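Local coordinates for protein gamma-glutamyl-gamma-aminobutyrate hydrolase PuuD (Escherichia coli, PDB 6VTV) that hydrolyses the gamma-glutamyl linkage of gamma-glutamyl-gamma-aminobutyrate to give glutamate and 4-aminobutanoate, the last step of putrescine breakdown to 4-aminobutanoate, at residues L62-Y70 against F244-K255. Sequence-based numbering, arbitrary orientation.
Sequences LLPKLDGIY and FITACQHHIAEK
The C-terminal helix 235-254 packs on strand 68-71 and the turn leading into it, in the central sheet of a class I glutamine amidotransferase-like fold. Strand 68-70 and the helical part 244-254 run roughly antiparallel, at 150°, with a closest axis approach of 9.3 Å. D67 is the polar centre. Its OD1 forms a salt bridge with K255 NZ (3.1 Å), met nearly along the C-O axis. K255, poorly ordered, bends at chi3 (-70°) to reach it. D67 OD2 accepts a hydrogen bond from V13 N of strand 13-23. I252 lies against the carboxylate, with its CD1 3.5 Å from D67 CG. A water joins the segments: it donates to L66 O (2.6 Å), accepts from K255 NZ and lies in the ring plane at the edge of H251, 2.9 Å from NE2. Deeper in, G68 brings the backbone close to the helix, with its CA 3.8 Å from C248 SG. Within the helix, that sulfur lies over one face of the F244 ring, offset toward its rim. F244 CZ reaches I69 O (3.4 Å), and I69 N lies in plane at the ring edge. I14 and I39 also pack on F244. Such helix-on-sheet packing is typical of this family's three-layer alpha/beta/alpha architecture.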
loop_
_atom_site.group_PDB
_atom_site.type_symbol
_atom_site.label_atom_id
_atom_site.label_comp_id
_atom_site.label_asym_id
_atom_site.label_seq_id
_atom_site.Cartn_x
_atom_site.Cartn_y
_atom_site.Cartn_z
ATOM N N LEU B 62 -14.942 -3.947 2.000
ATOM C CA LEU B 62 -13.626 -4.574 1.957
ATOM C C LEU B 62 -13.468 -5.686 2.991
ATOM O O LEU B 62 -12.814 -6.697 2.711
ATOM C CB LEU B 62 -12.538 -3.517 2.167
ATOM C CG LEU B 62 -11.087 -4.000 2.081
ATOM C CD1 LEU B 62 -10.875 -4.896 0.867
ATOM C CD2 LEU B 62 -10.138 -2.824 2.055
ATOM N N LEU B 63 -14.051 -5.516 4.176
ATOM C CA LEU B 63 -13.862 -6.480 5.259
ATOM C C LEU B 63 -14.154 -7.930 4.879
ATOM O O LEU B 63 -13.374 -8.807 5.287
ATOM C CB LEU B 63 -14.714 -6.064 6.466
ATOM C CG LEU B 63 -14.243 -4.807 7.197
ATOM C CD1 LEU B 63 -15.343 -4.301 8.107
ATOM C CD2 LEU B 63 -12.966 -5.074 7.984
ATOM N N PRO B 64 -15.218 -8.261 4.136
ATOM C CA PRO B 64 -15.430 -9.672 3.764
ATOM C C PRO B 64 -14.295 -10.270 2.951
ATOM O O PRO B 64 -14.162 -11.499 2.915
ATOM C CB PRO B 64 -16.731 -9.631 2.951
ATOM C CG PRO B 64 -17.432 -8.418 3.429
ATOM C CD PRO B 64 -16.353 -7.420 3.711
ATOM N N LYS B 65 -13.474 -9.448 2.304
ATOM C CA LYS B 65 -12.364 -9.932 1.496
ATOM C C LYS B 65 -11.058 -10.029 2.275
ATOM O O LYS B 65 -10.050 -10.469 1.713
ATOM C CB LYS B 65 -12.182 -9.029 0.273
ATOM C CG LYS B 65 -13.333 -9.128 -0.717
ATOM C CD LYS B 65 -13.441 -7.895 -1.596
ATOM C CE LYS B 65 -14.595 -8.033 -2.578
ATOM N NZ LYS B 65 -14.914 -6.747 -3.255
ATOM N N LEU B 66 -11.052 -9.641 3.547
ATOM C CA LEU B 66 -9.865 -9.716 4.386
ATOM C C LEU B 66 -9.973 -10.910 5.324
ATOM O O LEU B 66 -10.984 -11.073 6.017
ATOM C CB LEU B 66 -9.684 -8.430 5.193
ATOM C CG LEU B 66 -9.598 -7.133 4.390
ATOM C CD1 LEU B 66 -9.604 -5.928 5.317
ATOM C CD2 LEU B 66 -8.356 -7.134 3.517
ATOM N N ASP B 67 -8.935 -11.744 5.340
ATOM C CA ASP B 67 -8.853 -12.859 6.271
ATOM C C ASP B 67 -8.075 -12.518 7.534
ATOM O O ASP B 67 -8.050 -13.329 8.465
ATOM C CB ASP B 67 -8.216 -14.077 5.589
ATOM C CG ASP B 67 -8.870 -14.411 4.260
ATOM O OD1 ASP B 67 -10.113 -14.532 4.218
ATOM O OD2 ASP B 67 -8.138 -14.555 3.258
ATOM N N GLY B 68 -7.448 -11.348 7.583
ATOM C CA GLY B 68 -6.710 -10.926 8.757
ATOM C C GLY B 68 -6.349 -9.462 8.653
ATOM O O GLY B 68 -6.254 -8.903 7.554
ATOM N N ILE B 69 -6.157 -8.844 9.816
ATOM C CA ILE B 69 -5.807 -7.431 9.915
ATOM C C ILE B 69 -4.411 -7.324 10.512
ATOM O O ILE B 69 -4.105 -7.982 11.513
ATOM C CB ILE B 69 -6.826 -6.645 10.759
ATOM C CG1 ILE B 69 -8.237 -6.813 10.187
ATOM C CG2 ILE B 69 -6.451 -5.171 10.814
ATOM C CD1 ILE B 69 -8.343 -6.478 8.716
ATOM N N TYR B 70 -3.572 -6.490 9.901
ATOM C CA TYR B 70 -2.160 -6.370 10.249
ATOM C C TYR B 70 -1.875 -4.909 10.571
ATOM O O TYR B 70 -1.983 -4.044 9.695
ATOM C CB TYR B 70 -1.288 -6.867 9.094
ATOM C CG TYR B 70 0.198 -6.947 9.363
ATOM C CD1 TYR B 70 0.692 -7.271 10.621
ATOM C CD2 TYR B 70 1.111 -6.723 8.341
ATOM C CE1 TYR B 70 2.057 -7.352 10.852
ATOM C CE2 TYR B 70 2.469 -6.796 8.561
ATOM C CZ TYR B 70 2.940 -7.114 9.814
ATOM O OH TYR B 70 4.299 -7.190 10.023
ATOM N N PHE B 244 -0.366 -16.222 13.617
ATOM C CA PHE B 244 -1.320 -15.292 13.018
ATOM C C PHE B 244 -1.911 -15.864 11.732
ATOM O O PHE B 244 -3.133 -15.865 11.541
ATOM C CB PHE B 244 -0.632 -13.952 12.753
ATOM C CG PHE B 244 -1.483 -12.967 12.006
ATOM C CD1 PHE B 244 -2.795 -12.741 12.383
ATOM C CD2 PHE B 244 -0.969 -12.266 10.929
ATOM C CE1 PHE B 244 -3.580 -11.836 11.700
ATOM C CE2 PHE B 244 -1.748 -11.359 10.241
ATOM C CZ PHE B 244 -3.057 -11.144 10.627
ATOM N N ILE B 245 -1.052 -16.357 10.838
ATOM C CA ILE B 245 -1.529 -16.891 9.564
ATOM C C ILE B 245 -2.382 -18.134 9.789
ATOM O O ILE B 245 -3.399 -18.338 9.113
ATOM C CB ILE B 245 -0.339 -17.173 8.628
ATOM C CG1 ILE B 245 0.370 -15.867 8.264
ATOM C CG2 ILE B 245 -0.804 -17.874 7.370
ATOM C CD1 ILE B 245 -0.544 -14.836 7.631
ATOM N N THR B 246 -1.988 -18.980 10.747
ATOM C CA THR B 246 -2.796 -20.147 11.091
ATOM C C THR B 246 -4.181 -19.732 11.574
ATOM O O THR B 246 -5.181 -20.392 11.267
ATOM C CB THR B 246 -2.088 -20.977 12.162
ATOM O OG1 THR B 246 -0.826 -21.437 11.663
ATOM C CG2 THR B 246 -2.938 -22.180 12.565
ATOM N N ALA B 247 -4.255 -18.636 12.332
ATOM C CA ALA B 247 -5.546 -18.132 12.787
ATOM C C ALA B 247 -6.390 -17.646 11.617
ATOM O O ALA B 247 -7.607 -17.865 11.586
ATOM C CB ALA B 247 -5.339 -17.008 13.800
ATOM N N CYS B 248 -5.761 -16.981 10.645
ATOM C CA CYS B 248 -6.491 -16.546 9.459
ATOM C C CYS B 248 -6.986 -17.739 8.652
ATOM O O CYS B 248 -8.105 -17.717 8.125
ATOM C CB CYS B 248 -5.608 -15.637 8.607
ATOM S SG CYS B 248 -4.958 -14.209 9.508
ATOM N N GLN B 249 -6.168 -18.790 8.545
ATOM C CA GLN B 249 -6.635 -20.028 7.929
ATOM C C GLN B 249 -7.832 -20.593 8.680
ATOM O O GLN B 249 -8.811 -21.032 8.067
ATOM C CB GLN B 249 -5.509 -21.057 7.888
ATOM C CG GLN B 249 -4.419 -20.755 6.884
ATOM C CD GLN B 249 -3.271 -21.738 6.974
ATOM O OE1 GLN B 249 -2.491 -21.717 7.926
ATOM N NE2 GLN B 249 -3.166 -22.614 5.980
ATOM N N HIS B 250 -7.765 -20.595 10.013
ATOM C CA HIS B 250 -8.898 -21.047 10.811
ATOM C C HIS B 250 -10.104 -20.141 10.607
ATOM O O HIS B 250 -11.244 -20.615 10.548
ATOM C CB HIS B 250 -8.503 -21.103 12.287
ATOM C CG HIS B 250 -9.465 -21.865 13.144
ATOM N ND1 HIS B 250 -9.811 -23.174 12.892
ATOM C CD2 HIS B 250 -10.149 -21.503 14.255
ATOM C CE1 HIS B 250 -10.669 -23.586 13.807
ATOM N NE2 HIS B 250 -10.891 -22.591 14.648
ATOM N N HIS B 251 -9.870 -18.832 10.485
ATOM C CA HIS B 251 -10.965 -17.904 10.217
ATOM C C HIS B 251 -11.621 -18.200 8.876
ATOM O O HIS B 251 -12.846 -18.095 8.738
ATOM C CB HIS B 251 -10.453 -16.464 10.260
ATOM C CG HIS B 251 -11.464 -15.450 9.828
ATOM N ND1 HIS B 251 -12.698 -15.324 10.430
ATOM C CD2 HIS B 251 -11.426 -14.512 8.852
ATOM C CE1 HIS B 251 -13.376 -14.352 9.845
ATOM N NE2 HIS B 251 -12.625 -13.844 8.884
ATOM N N ILE B 252 -10.822 -18.570 7.872
ATOM C CA ILE B 252 -11.378 -18.964 6.580
ATOM C C ILE B 252 -12.208 -20.233 6.731
ATOM O O ILE B 252 -13.321 -20.337 6.203
ATOM C CB ILE B 252 -10.255 -19.145 5.545
ATOM C CG1 ILE B 252 -9.578 -17.805 5.252
ATOM C CG2 ILE B 252 -10.797 -19.767 4.264
ATOM C CD1 ILE B 252 -8.377 -17.917 4.343
ATOM N N ALA B 253 -11.674 -21.218 7.457
ATOM C CA ALA B 253 -12.423 -22.447 7.696
ATOM C C ALA B 253 -13.656 -22.182 8.551
ATOM O O ALA B 253 -14.720 -22.769 8.318
ATOM C CB ALA B 253 -11.523 -23.491 8.357
ATOM N N GLU B 254 -13.536 -21.296 9.545
ATOM C CA GLU B 254 -14.688 -20.957 10.376
ATOM C C GLU B 254 -15.739 -20.181 9.594
ATOM O O GLU B 254 -16.924 -20.222 9.944
ATOM C CB GLU B 254 -14.246 -20.155 11.600
ATOM C CG GLU B 254 -13.567 -20.983 12.678
ATOM C CD GLU B 254 -14.545 -21.846 13.447
ATOM O OE1 GLU B 254 -15.500 -21.291 14.032
ATOM O OE2 GLU B 254 -14.359 -23.081 13.465
ATOM N N LYS B 255 -15.332 -19.477 8.536
ATOM C CA LYS B 255 -16.264 -18.718 7.709
ATOM C C LYS B 255 -17.213 -19.600 6.915
ATOM O O LYS B 255 -18.013 -19.075 6.133
ATOM C CB LYS B 255 -15.498 -17.799 6.758
ATOM C CG LYS B 255 -15.575 -16.342 7.152
ATOM C CD LYS B 255 -15.096 -15.425 6.046
ATOM C CE LYS B 255 -13.594 -15.531 5.836
ATOM N NZ LYS B 255 -13.049 -14.284 5.230
HETATM O O HOH W 1 -13.294 -11.876 6.919
#